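Local coordinates for protein signal recognition particle receptor FtsY (PDB 5L3S) that serves as the receptor for the signal recognition particle and carries an SRP54-type GTPase domain of the P-loop NTPase class next to a helical bundle, at residues V112-T117 with I218-S223; A119-M124 with D280-F285; T248-D253 with V271-G276. One frame throughout, in Å; residues are numbered along the deposited sequence.

Contact 1 (V112-T117 with I218-S223); sequences VGKTTT and ILILDS. With MG (magnesium ion), chain S; GNP (phosphoaminophosphonic acid-guanylate ester), chain R.
V112 lies obliquely over I220, methyl to methyl: its CG2 stands 3.6 Å from I220 CG2 and equally near I220 O, while its other methyl, CG1, reaches D222 CB on the far side of L221. I220 serves three residues with its branches. CG2 takes V112, CG1 meets K114 CG at 3.9 Å, and CD1 ends against T117 CG2. Most of this is apolar packing of strand 218-222 against the turn into the helix.

K114 starts on I220 but then doubles back. Bends at chi3 (-77°) and chi4 (-58°) fold the chain over, and NZ is delivered to the phosphates of GNP, bonding O2B at 2.6 Å and O3G; V109 O is a further partner. O2B is gripped three times, since the amides of G113 and K114 also donate to it. T115 OG1 binds the magnesium ion at 2.1 Å, alongside O1G, O1B and three waters, and T116 uses both its amide and OG1 on O1A. T117 turns its hydroxyl back to G113 O. G113, K114 and T115, with helix-start amides turned to phosphate oxygens, form the end of the P-loop (Walker A motif) between strand 102-107 and helix 114-127, here backed by the neighbouring strand 216-222.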
loop_
_atom_site.group_PDB
_atom_site.type_symbol
_atom_site.label_atom_id
_atom_site.label_comp_id
_atom_site.label_asym_id
_atom_site.label_seq_id
_atom_site.Cartn_x
_atom_site.Cartn_y
_atom_site.Cartn_z
ATOM N N VAL B 112 -6.614 0.523 -0.252
ATOM C CA VAL B 112 -5.856 1.242 -1.311
ATOM C C VAL B 112 -6.365 2.644 -1.651
ATOM O O VAL B 112 -5.602 3.494 -2.133
ATOM C CB VAL B 112 -5.761 0.445 -2.653
ATOM C CG1 VAL B 112 -4.882 -0.779 -2.480
ATOM C CG2 VAL B 112 -7.171 0.085 -3.219
ATOM N N GLY B 113 -7.654 2.884 -1.434
ATOM C CA GLY B 113 -8.181 4.218 -1.633
ATOM C C GLY B 113 -9.410 4.348 -2.521
ATOM O O GLY B 113 -9.668 5.433 -3.015
ATOM N N LYS B 114 -10.172 3.266 -2.693
ATOM C CA LYS B 114 -11.347 3.263 -3.568
ATOM C C LYS B 114 -12.390 4.335 -3.236
ATOM O O LYS B 114 -12.801 5.106 -4.114
ATOM C CB LYS B 114 -12.011 1.873 -3.542
ATOM C CG LYS B 114 -11.041 0.711 -3.798
ATOM C CD LYS B 114 -11.722 -0.650 -3.654
ATOM C CE LYS B 114 -11.936 -1.037 -2.161
ATOM N NZ LYS B 114 -10.632 -1.063 -1.412
ATOM N N THR B 115 -12.838 4.344 -1.983
ATOM C CA THR B 115 -13.914 5.216 -1.507
ATOM C C THR B 115 -13.554 6.691 -1.640
ATOM O O THR B 115 -14.332 7.499 -2.152
ATOM C CB THR B 115 -14.288 4.842 -0.048
ATOM O OG1 THR B 115 -14.796 3.496 -0.023
ATOM C CG2 THR B 115 -15.302 5.810 0.531
ATOM N N THR B 116 -12.346 7.040 -1.225
ATOM C CA THR B 116 -11.885 8.423 -1.346
ATOM C C THR B 116 -11.690 8.838 -2.821
ATOM O O THR B 116 -11.972 9.975 -3.200
ATOM C CB THR B 116 -10.572 8.617 -0.546
ATOM O OG1 THR B 116 -10.774 8.139 0.800
ATOM C CG2 THR B 116 -10.171 10.092 -0.503
ATOM N N THR B 117 -11.218 7.908 -3.648
ATOM C CA THR B 117 -11.012 8.193 -5.072
ATOM C C THR B 117 -12.353 8.438 -5.770
ATOM O O THR B 117 -12.473 9.285 -6.654
ATOM C CB THR B 117 -10.232 7.046 -5.758
ATOM O OG1 THR B 117 -8.941 6.920 -5.137
ATOM C CG2 THR B 117 -10.045 7.338 -7.269
ATOM N N ILE B 218 -12.439 0.277 -13.113
ATOM C CA ILE B 218 -11.193 0.871 -12.658
ATOM C C ILE B 218 -10.629 0.114 -11.460
ATOM O O ILE B 218 -11.273 0.013 -10.422
ATOM C CB ILE B 218 -11.362 2.348 -12.260
ATOM C CG1 ILE B 218 -11.900 3.159 -13.449
ATOM C CG2 ILE B 218 -10.029 2.928 -11.779
ATOM C CD1 ILE B 218 -12.130 4.623 -13.134
ATOM N N LEU B 219 -9.423 -0.410 -11.631
ATOM C CA LEU B 219 -8.689 -1.019 -10.531
ATOM C C LEU B 219 -7.945 0.082 -9.800
ATOM O O LEU B 219 -7.299 0.932 -10.426
ATOM C CB LEU B 219 -7.700 -2.054 -11.065
ATOM C CG LEU B 219 -6.702 -2.603 -10.024
ATOM C CD1 LEU B 219 -7.416 -3.375 -8.936
ATOM C CD2 LEU B 219 -5.598 -3.446 -10.726
ATOM N N ILE B 220 -8.054 0.088 -8.474
ATOM C CA ILE B 220 -7.273 1.015 -7.665
ATOM C C ILE B 220 -6.019 0.319 -7.109
ATOM O O ILE B 220 -6.114 -0.748 -6.515
ATOM C CB ILE B 220 -8.103 1.597 -6.507
ATOM C CG1 ILE B 220 -9.409 2.219 -7.036
ATOM C CG2 ILE B 220 -7.283 2.630 -5.752
ATOM C CD1 ILE B 220 -9.169 3.273 -8.107
ATOM N N LEU B 221 -4.852 0.912 -7.353
ATOM C CA LEU B 221 -3.585 0.427 -6.800
ATOM C C LEU B 221 -2.941 1.517 -5.941
ATOM O O LEU B 221 -3.014 2.703 -6.263
ATOM C CB LEU B 221 -2.618 -0.016 -7.929
ATOM C CG LEU B 221 -3.078 -1.191 -8.812
ATOM C CD1 LEU B 221 -2.175 -1.404 -10.028
ATOM C CD2 LEU B 221 -3.184 -2.497 -7.996
ATOM N N ASP B 222 -2.310 1.097 -4.844
ATOM C CA ASP B 222 -1.590 1.976 -3.930
ATOM C C ASP B 222 -0.166 2.183 -4.453
ATOM O O ASP B 222 0.583 1.218 -4.612
ATOM C CB ASP B 222 -1.522 1.285 -2.547
ATOM C CG ASP B 222 -1.045 2.204 -1.430
ATOM O OD1 ASP B 222 -0.229 3.116 -1.685
ATOM O OD2 ASP B 222 -1.502 2.002 -0.275
ATOM N N SER B 223 0.227 3.430 -4.698
ATOM C CA SER B 223 1.574 3.680 -5.241
ATOM C C SER B 223 2.707 3.398 -4.253
ATOM O O SER B 223 3.868 3.322 -4.662
ATOM C CB SER B 223 1.709 5.096 -5.788
ATOM O OG SER B 223 1.694 6.047 -4.743
HETATM MG MG MG S . -13.858 1.779 0.840
HETATM P PG GNP R . -11.583 -0.136 2.030
HETATM O O1G GNP R . -12.964 0.214 1.526
HETATM O O2G GNP R . -11.583 -0.518 3.504
HETATM O O3G GNP R . -10.925 -1.287 1.301
HETATM N N3B GNP R . -10.642 1.148 1.868
HETATM P PB GNP R . -10.617 2.012 0.491
HETATM O O1B GNP R . -11.982 2.369 0.107
HETATM O O2B GNP R . -9.892 1.247 -0.535
HETATM O O3A GNP R . -9.832 3.261 0.833
HETATM P PA GNP R . -10.294 4.562 1.503
HETATM O O1A GNP R . -10.954 5.465 0.504
HETATM O O2A GNP R . -11.053 4.280 2.761
HETATM O "O5'" GNP R . -8.965 5.321 1.847
HETATM C "C5'" GNP R . -8.010 4.822 2.838
HETATM C "C4'" GNP R . -7.190 5.989 3.360
HETATM O "O4'" GNP R . -6.253 6.467 2.325
HETATM C "C3'" GNP R . -8.015 7.199 3.753
HETATM O "O3'" GNP R . -7.398 7.822 4.866
HETATM C "C2'" GNP R . -7.908 8.112 2.519
HETATM O "O2'" GNP R . -8.076 9.474 2.869
HETATM C "C1'" GNP R . -6.429 7.856 2.186
HETATM N N9 GNP R . -6.096 8.209 0.807
HETATM C C8 GNP R . -6.733 7.841 -0.348
HETATM N N7 GNP R . -6.164 8.315 -1.442
HETATM C C5 GNP R . -5.078 9.035 -0.950
HETATM C C6 GNP R . -4.093 9.773 -1.641
HETATM O O6 GNP R . -4.026 9.933 -2.869
HETATM N N1 GNP R . -3.173 10.371 -0.775
HETATM C C2 GNP R . -3.202 10.230 0.604
HETATM N N2 GNP R . -2.259 10.850 1.312
HETATM N N3 GNP R . -4.127 9.537 1.257
HETATM C C4 GNP R . -5.026 8.979 0.423
HETATM O O HOH W 1 -14.418 0.997 -0.998
HETATM O O HOH W 2 -13.504 2.994 2.474
HETATM O O HOH W 3 -15.671 1.252 1.740
#

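Contact 2 (A119-M124 with D280-F285); sequences AKVVNM and DDLIPF
K120 and L282 lie side by side where helix 119-124 faces the edge strand of the sheet, and the lysine touches the other segment over most of its length. Its CB rests on the leucine, 4.1 Å from L282 CB and slightly farther from L282 CD2. With CG set anti to the carbonyl carbon (chi1 -60°) and every later torsion extended, the chain runs straight out along this neighbour. CD still has L282 CB at 4.1 Å, but it has also come up to the carbonyl of D281, with D281 O 3.5 Å away. K120 CE follows, 3.6 Å from D281 O. At the tip, K120 NZ donates to D281 O at 3.0 Å, approaching with a tilt of 33° from the carbonyl plane.

That ammonium has other work too: G276 O is its strongest partner, and it makes a weak bond to O6 of the GNP base. The lysine thus ties the helix that follows the P-loop to the loop after strand 270-274, beside the guanine, in this SRP54-type GTPase domain. D281, whose carbonyl it uses, sits at the centre of an inverse gamma turn, closed by the bond from L282 N to D280 O; its own carboxylate is turned to N278 N.

Farther along the helix the contact is apolar. L282 CD2 receives M124 CE at 4.1 Å, the methionine crossing the leucine at about a right angle after a bend at chi3 (54°), and V121 CG2 comes to the same methyl at 4.3 Å. Y272 of strand 270-274 touches both M124 and L282.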
loop_
_atom_site.group_PDB
_atom_site.type_symbol
_atom_site.label_atom_id
_atom_site.label_comp_id
_atom_site.label_asym_id
_atom_site.label_seq_id
_atom_site.Cartn_x
_atom_site.Cartn_y
_atom_site.Cartn_z
ATOM N N ALA B 119 -14.924 9.882 -4.421
ATOM C CA ALA B 119 -15.239 11.267 -4.084
ATOM C C ALA B 119 -14.495 12.276 -4.972
ATOM O O ALA B 119 -15.063 13.286 -5.392
ATOM C CB ALA B 119 -14.943 11.521 -2.608
ATOM N N LYS B 120 -13.220 12.017 -5.245
ATOM C CA LYS B 120 -12.453 12.890 -6.123
ATOM C C LYS B 120 -13.005 12.853 -7.545
ATOM O O LYS B 120 -13.033 13.875 -8.236
ATOM C CB LYS B 120 -10.974 12.455 -6.164
ATOM C CG LYS B 120 -10.263 12.476 -4.814
ATOM C CD LYS B 120 -8.827 11.988 -4.980
ATOM C CE LYS B 120 -8.107 11.892 -3.636
ATOM N NZ LYS B 120 -6.659 11.539 -3.840
ATOM N N VAL B 121 -13.413 11.664 -7.985
ATOM C CA VAL B 121 -13.965 11.505 -9.322
ATOM C C VAL B 121 -15.291 12.251 -9.429
ATOM O O VAL B 121 -15.547 12.944 -10.415
ATOM C CB VAL B 121 -14.109 10.014 -9.715
ATOM C CG1 VAL B 121 -14.859 9.876 -11.049
ATOM C CG2 VAL B 121 -12.724 9.362 -9.840
ATOM N N VAL B 122 -16.138 12.133 -8.415
ATOM C CA VAL B 122 -17.340 12.971 -8.365
ATOM C C VAL B 122 -17.005 14.455 -8.499
ATOM O O VAL B 122 -17.636 15.180 -9.272
ATOM C CB VAL B 122 -18.119 12.780 -7.039
ATOM C CG1 VAL B 122 -19.254 13.818 -6.936
ATOM C CG2 VAL B 122 -18.665 11.375 -6.956
ATOM N N ASN B 123 -16.019 14.913 -7.726
ATOM C CA ASN B 123 -15.607 16.314 -7.809
ATOM C C ASN B 123 -15.162 16.712 -9.217
ATOM O O ASN B 123 -15.513 17.784 -9.707
ATOM C CB ASN B 123 -14.500 16.633 -6.813
ATOM C CG ASN B 123 -14.160 18.097 -6.790
ATOM O OD1 ASN B 123 -14.948 18.914 -6.334
ATOM N ND2 ASN B 123 -12.978 18.442 -7.289
ATOM N N MET B 124 -14.416 15.837 -9.875
ATOM C CA MET B 124 -13.925 16.143 -11.212
ATOM C C MET B 124 -15.113 16.187 -12.176
ATOM O O MET B 124 -15.206 17.085 -13.005
ATOM C CB MET B 124 -12.883 15.116 -11.665
ATOM C CG MET B 124 -12.397 15.325 -13.107
ATOM S SD MET B 124 -11.271 14.004 -13.574
ATOM C CE MET B 124 -12.250 12.550 -13.208
ATOM N N ASP B 280 -9.894 17.759 -4.634
ATOM C CA ASP B 280 -9.119 18.257 -5.792
ATOM C C ASP B 280 -7.830 17.456 -6.032
ATOM O O ASP B 280 -7.170 17.621 -7.062
ATOM C CB ASP B 280 -8.773 19.731 -5.563
ATOM C CG ASP B 280 -8.452 20.475 -6.854
ATOM O OD1 ASP B 280 -9.084 20.176 -7.892
ATOM O OD2 ASP B 280 -7.572 21.370 -6.825
ATOM N N ASP B 281 -7.467 16.582 -5.090
ATOM C CA ASP B 281 -6.155 15.909 -5.156
ATOM C C ASP B 281 -6.090 14.736 -6.139
ATOM O O ASP B 281 -5.780 13.609 -5.772
ATOM C CB ASP B 281 -5.682 15.497 -3.759
ATOM C CG ASP B 281 -5.472 16.700 -2.854
ATOM O OD1 ASP B 281 -5.329 17.816 -3.385
ATOM O OD2 ASP B 281 -5.460 16.540 -1.621
ATOM N N LEU B 282 -6.376 15.030 -7.402
ATOM C CA LEU B 282 -6.421 14.015 -8.433
ATOM C C LEU B 282 -5.853 14.670 -9.694
ATOM O O LEU B 282 -6.296 15.736 -10.083
ATOM C CB LEU B 282 -7.875 13.588 -8.678
ATOM C CG LEU B 282 -8.120 12.375 -9.587
ATOM C CD1 LEU B 282 -7.749 11.092 -8.906
ATOM C CD2 LEU B 282 -9.566 12.330 -10.080
ATOM N N ILE B 283 -4.865 14.042 -10.319
ATOM C CA ILE B 283 -4.316 14.566 -11.564
ATOM C C ILE B 283 -4.349 13.517 -12.671
ATOM O O ILE B 283 -4.272 12.323 -12.399
ATOM C CB ILE B 283 -2.873 15.107 -11.384
ATOM C CG1 ILE B 283 -1.969 14.029 -10.788
ATOM C CG2 ILE B 283 -2.867 16.354 -10.495
ATOM C CD1 ILE B 283 -0.480 14.431 -10.763
ATOM N N PRO B 284 -4.480 13.958 -13.934
ATOM C CA PRO B 284 -4.432 12.956 -15.001
ATOM C C PRO B 284 -3.014 12.428 -15.133
ATOM O O PRO B 284 -2.082 13.116 -14.713
ATOM C CB PRO B 284 -4.826 13.750 -16.260
ATOM C CG PRO B 284 -4.513 15.176 -15.931
ATOM C CD PRO B 284 -4.781 15.307 -14.446
ATOM N N PHE B 285 -2.859 11.228 -15.682
ATOM C CA PHE B 285 -1.538 10.624 -15.852
ATOM C C PHE B 285 -0.963 11.046 -17.188
ATOM O O PHE B 285 -1.641 10.985 -18.217
ATOM C CB PHE B 285 -1.632 9.097 -15.802
ATOM C CG PHE B 285 -0.300 8.393 -15.981
ATOM C CD1 PHE B 285 0.510 8.128 -14.890
ATOM C CD2 PHE B 285 0.131 7.997 -17.243
ATOM C CE1 PHE B 285 1.729 7.485 -15.051
ATOM C CE2 PHE B 285 1.343 7.356 -17.410
ATOM C CZ PHE B 285 2.141 7.096 -16.303
#

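Contact 3 (T248-D253 with V271-G276); sequences TKVDAD and VYMGVG. With GNP (phosphoaminophosphonic acid-guanylate ester), chain R.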
loop_
_atom_site.group_PDB
_atom_site.type_symbol
_atom_site.label_atom_id
_atom_site.label_comp_id
_atom_site.label_asym_id
_atom_site.label_seq_id
_atom_site.Cartn_x
_atom_site.Cartn_y
_atom_site.Cartn_z
ATOM N N THR B 248 -2.984 5.662 -6.181
ATOM C CA THR B 248 -3.208 6.587 -5.069
ATOM C C THR B 248 -1.951 6.855 -4.234
ATOM O O THR B 248 -0.957 6.137 -4.341
ATOM C CB THR B 248 -4.252 6.009 -4.094
ATOM O OG1 THR B 248 -3.750 4.777 -3.570
ATOM C CG2 THR B 248 -5.599 5.754 -4.817
ATOM N N LYS B 249 -2.023 7.889 -3.394
ATOM C CA LYS B 249 -1.018 8.159 -2.375
ATOM C C LYS B 249 0.342 8.483 -2.966
ATOM O O LYS B 249 1.365 8.233 -2.351
ATOM C CB LYS B 249 -0.916 6.986 -1.380
ATOM C CG LYS B 249 -2.251 6.618 -0.733
ATOM C CD LYS B 249 -2.127 5.357 0.162
ATOM C CE LYS B 249 -3.539 4.773 0.452
ATOM N NZ LYS B 249 -3.480 3.458 1.174
ATOM N N VAL B 250 0.336 9.051 -4.168
ATOM C CA VAL B 250 1.570 9.412 -4.857
ATOM C C VAL B 250 2.254 10.537 -4.079
ATOM O O VAL B 250 3.477 10.713 -4.146
ATOM C CB VAL B 250 1.252 9.788 -6.324
ATOM C CG1 VAL B 250 2.423 10.467 -6.997
ATOM C CG2 VAL B 250 0.839 8.531 -7.087
ATOM N N ASP B 251 1.465 11.260 -3.281
ATOM C CA ASP B 251 2.022 12.336 -2.450
ATOM C C ASP B 251 2.918 11.829 -1.300
ATOM O O ASP B 251 3.589 12.624 -0.648
ATOM C CB ASP B 251 0.919 13.251 -1.899
ATOM C CG ASP B 251 -0.190 12.478 -1.184
ATOM O OD1 ASP B 251 -0.769 11.524 -1.757
ATOM O OD2 ASP B 251 -0.474 12.816 -0.021
ATOM N N ALA B 252 2.937 10.520 -1.064
ATOM C CA ALA B 252 3.872 9.946 -0.077
ATOM C C ALA B 252 5.297 9.769 -0.636
ATOM O O ALA B 252 5.987 8.810 -0.277
ATOM C CB ALA B 252 3.364 8.631 0.411
ATOM N N ASP B 253 5.724 10.675 -1.514
ATOM C CA ASP B 253 7.061 10.620 -2.113
ATOM C C ASP B 253 7.277 9.305 -2.871
ATOM O O ASP B 253 8.403 8.834 -3.029
ATOM C CB ASP B 253 8.145 10.811 -1.037
ATOM C CG ASP B 253 9.522 11.072 -1.630
ATOM O OD1 ASP B 253 9.586 11.689 -2.712
ATOM O OD2 ASP B 253 10.537 10.653 -1.022
ATOM N N VAL B 271 -4.901 6.146 -15.555
ATOM C CA VAL B 271 -5.618 7.317 -16.075
ATOM C C VAL B 271 -5.543 8.536 -15.145
ATOM O O VAL B 271 -5.549 9.674 -15.610
ATOM C CB VAL B 271 -7.095 6.997 -16.436
ATOM C CG1 VAL B 271 -7.163 6.175 -17.711
ATOM C CG2 VAL B 271 -7.790 6.281 -15.264
ATOM N N TYR B 272 -5.476 8.306 -13.836
ATOM C CA TYR B 272 -5.331 9.410 -12.895
ATOM C C TYR B 272 -4.420 9.012 -11.753
ATOM O O TYR B 272 -4.185 7.839 -11.523
ATOM C CB TYR B 272 -6.685 9.814 -12.301
ATOM C CG TYR B 272 -7.668 10.280 -13.314
ATOM C CD1 TYR B 272 -7.621 11.576 -13.796
ATOM C CD2 TYR B 272 -8.638 9.425 -13.811
ATOM C CE1 TYR B 272 -8.514 12.024 -14.748
ATOM C CE2 TYR B 272 -9.536 9.854 -14.779
ATOM C CZ TYR B 272 -9.471 11.156 -15.238
ATOM O OH TYR B 272 -10.358 11.596 -16.191
ATOM N N MET B 273 -3.902 10.007 -11.044
ATOM C CA MET B 273 -3.178 9.746 -9.815
ATOM C C MET B 273 -3.741 10.566 -8.655
ATOM O O MET B 273 -3.988 11.767 -8.789
ATOM C CB MET B 273 -1.700 10.054 -10.007
ATOM C CG MET B 273 -0.981 9.010 -10.868
ATOM S SD MET B 273 0.664 9.585 -11.189
ATOM C CE MET B 273 0.226 11.087 -12.055
ATOM N N GLY B 274 -3.920 9.906 -7.519
ATOM C CA GLY B 274 -4.307 10.572 -6.291
ATOM C C GLY B 274 -3.094 11.140 -5.593
ATOM O O GLY B 274 -2.083 10.469 -5.444
ATOM N N VAL B 275 -3.176 12.400 -5.195
ATOM C CA VAL B 275 -2.035 13.055 -4.583
ATOM C C VAL B 275 -2.403 13.748 -3.270
ATOM O O VAL B 275 -1.825 14.767 -2.918
ATOM C CB VAL B 275 -1.402 14.081 -5.559
ATOM C CG1 VAL B 275 -0.769 13.368 -6.747
ATOM C CG2 VAL B 275 -2.453 15.067 -6.033
ATOM N N GLY B 276 -3.361 13.190 -2.537
ATOM C CA GLY B 276 -3.696 13.732 -1.234
ATOM C C GLY B 276 -5.089 13.276 -0.827
ATOM O O GLY B 276 -5.681 12.401 -1.471
HETATM P PG GNP R . -11.583 -0.136 2.030
HETATM O O1G GNP R . -12.964 0.214 1.526
HETATM O O2G GNP R . -11.583 -0.518 3.504
HETATM O O3G GNP R . -10.925 -1.287 1.301
HETATM N N3B GNP R . -10.642 1.148 1.868
HETATM P PB GNP R . -10.617 2.012 0.491
HETATM O O1B GNP R . -11.982 2.369 0.107
HETATM O O2B GNP R . -9.892 1.247 -0.535
HETATM O O3A GNP R . -9.832 3.261 0.833
HETATM P PA GNP R . -10.294 4.562 1.503
HETATM O O1A GNP R . -10.954 5.465 0.504
HETATM O O2A GNP R . -11.053 4.280 2.761
HETATM O "O5'" GNP R . -8.965 5.321 1.847
HETATM C "C5'" GNP R . -8.010 4.822 2.838
HETATM C "C4'" GNP R . -7.190 5.989 3.360
HETATM O "O4'" GNP R . -6.253 6.467 2.325
HETATM C "C3'" GNP R . -8.015 7.199 3.753
HETATM O "O3'" GNP R . -7.398 7.822 4.866
HETATM C "C2'" GNP R . -7.908 8.112 2.519
HETATM O "O2'" GNP R . -8.076 9.474 2.869
HETATM C "C1'" GNP R . -6.429 7.856 2.186
HETATM N N9 GNP R . -6.096 8.209 0.807
HETATM C C8 GNP R . -6.733 7.841 -0.348
HETATM N N7 GNP R . -6.164 8.315 -1.442
HETATM C C5 GNP R . -5.078 9.035 -0.950
HETATM C C6 GNP R . -4.093 9.773 -1.641
HETATM O O6 GNP R . -4.026 9.933 -2.869
HETATM N N1 GNP R . -3.173 10.371 -0.775
HETATM C C2 GNP R . -3.202 10.230 0.604
HETATM N N2 GNP R . -2.259 10.850 1.312
HETATM N N3 GNP R . -4.127 9.537 1.257
HETATM C C4 GNP R . -5.026 8.979 0.423
#
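V250 and D251 bring the turn after strand 244-248 down on the end of strand 271-274. Between the backbones, V250 N donates to G274 O at 3.1 Å, almost in line with the carbonyl. The turn itself, type I from K249 to A252, is closed by A252 N on K249 O.

Apolar packing comes from V250. Its CG2 meets M273 CB at 4.2 Å and its CB meets V275 CG1, so the valine touches the residue before G274 and the one after it. W289 of helix 287-295 touches both V250 and M273.

The polar bonds are mostly made to the guanine of GNP. D251 uses both carboxylate oxygens, OD1 taking N1 at 2.8 Å and OD2 taking N2 at 3.0 Å; the two bonds hold the carboxylate roughly edge-on to the base, somewhat twisted, with OD1 and OD2 displaced to opposite faces of its plane. Chi1 of 52° tucks the D251 carboxylate between its backbone N and carbonyl carbon, and there CG also lies 3.3 Å from V275 C. A threonine-lysine-x-aspartate stretch reading guanine this way is the base-specificity motif of P-loop GTPases, here T248 to D251. O6 accepts from K249 N at 2.9 Å and, weakly, from G276 N. D251 OD2 has a further hydrogen bond to a polar side chain of the other protein chain in the assembly.

Contacts with the base are also made by carbon. The K249 chain, extended beyond CG, passes across the ring system, with CG 3.7 Å from C5, before its ammonium forms a salt bridge with D222. G274 brings its carbonyl carbon, C, to 3.1 Å from O6 of GNP.

In the fold
All three contacts belong to the GTPase domain, their centres 10 to 12 Å apart. Contacts 1 and 2 share helix 114-127, the first at its start by the phosphates, the second farther along it. Every contact reaches the same sheet: strand 216-222 in contact 1, then, beyond strand 244-248, strand 270-274 in contact 3 and the antiparallel edge strand 282-284 in contact 2. Along the chain both segments of contact 1 precede those of contact 3, which in turn falls between the two halves of contact 2. V112 O to T248 OG1 joins contacts 1 and 3, linking the phosphate and base sides of one GNP pocket; contact 2 adjoins the base side, tied to contact 3 through I283 O and M273 N.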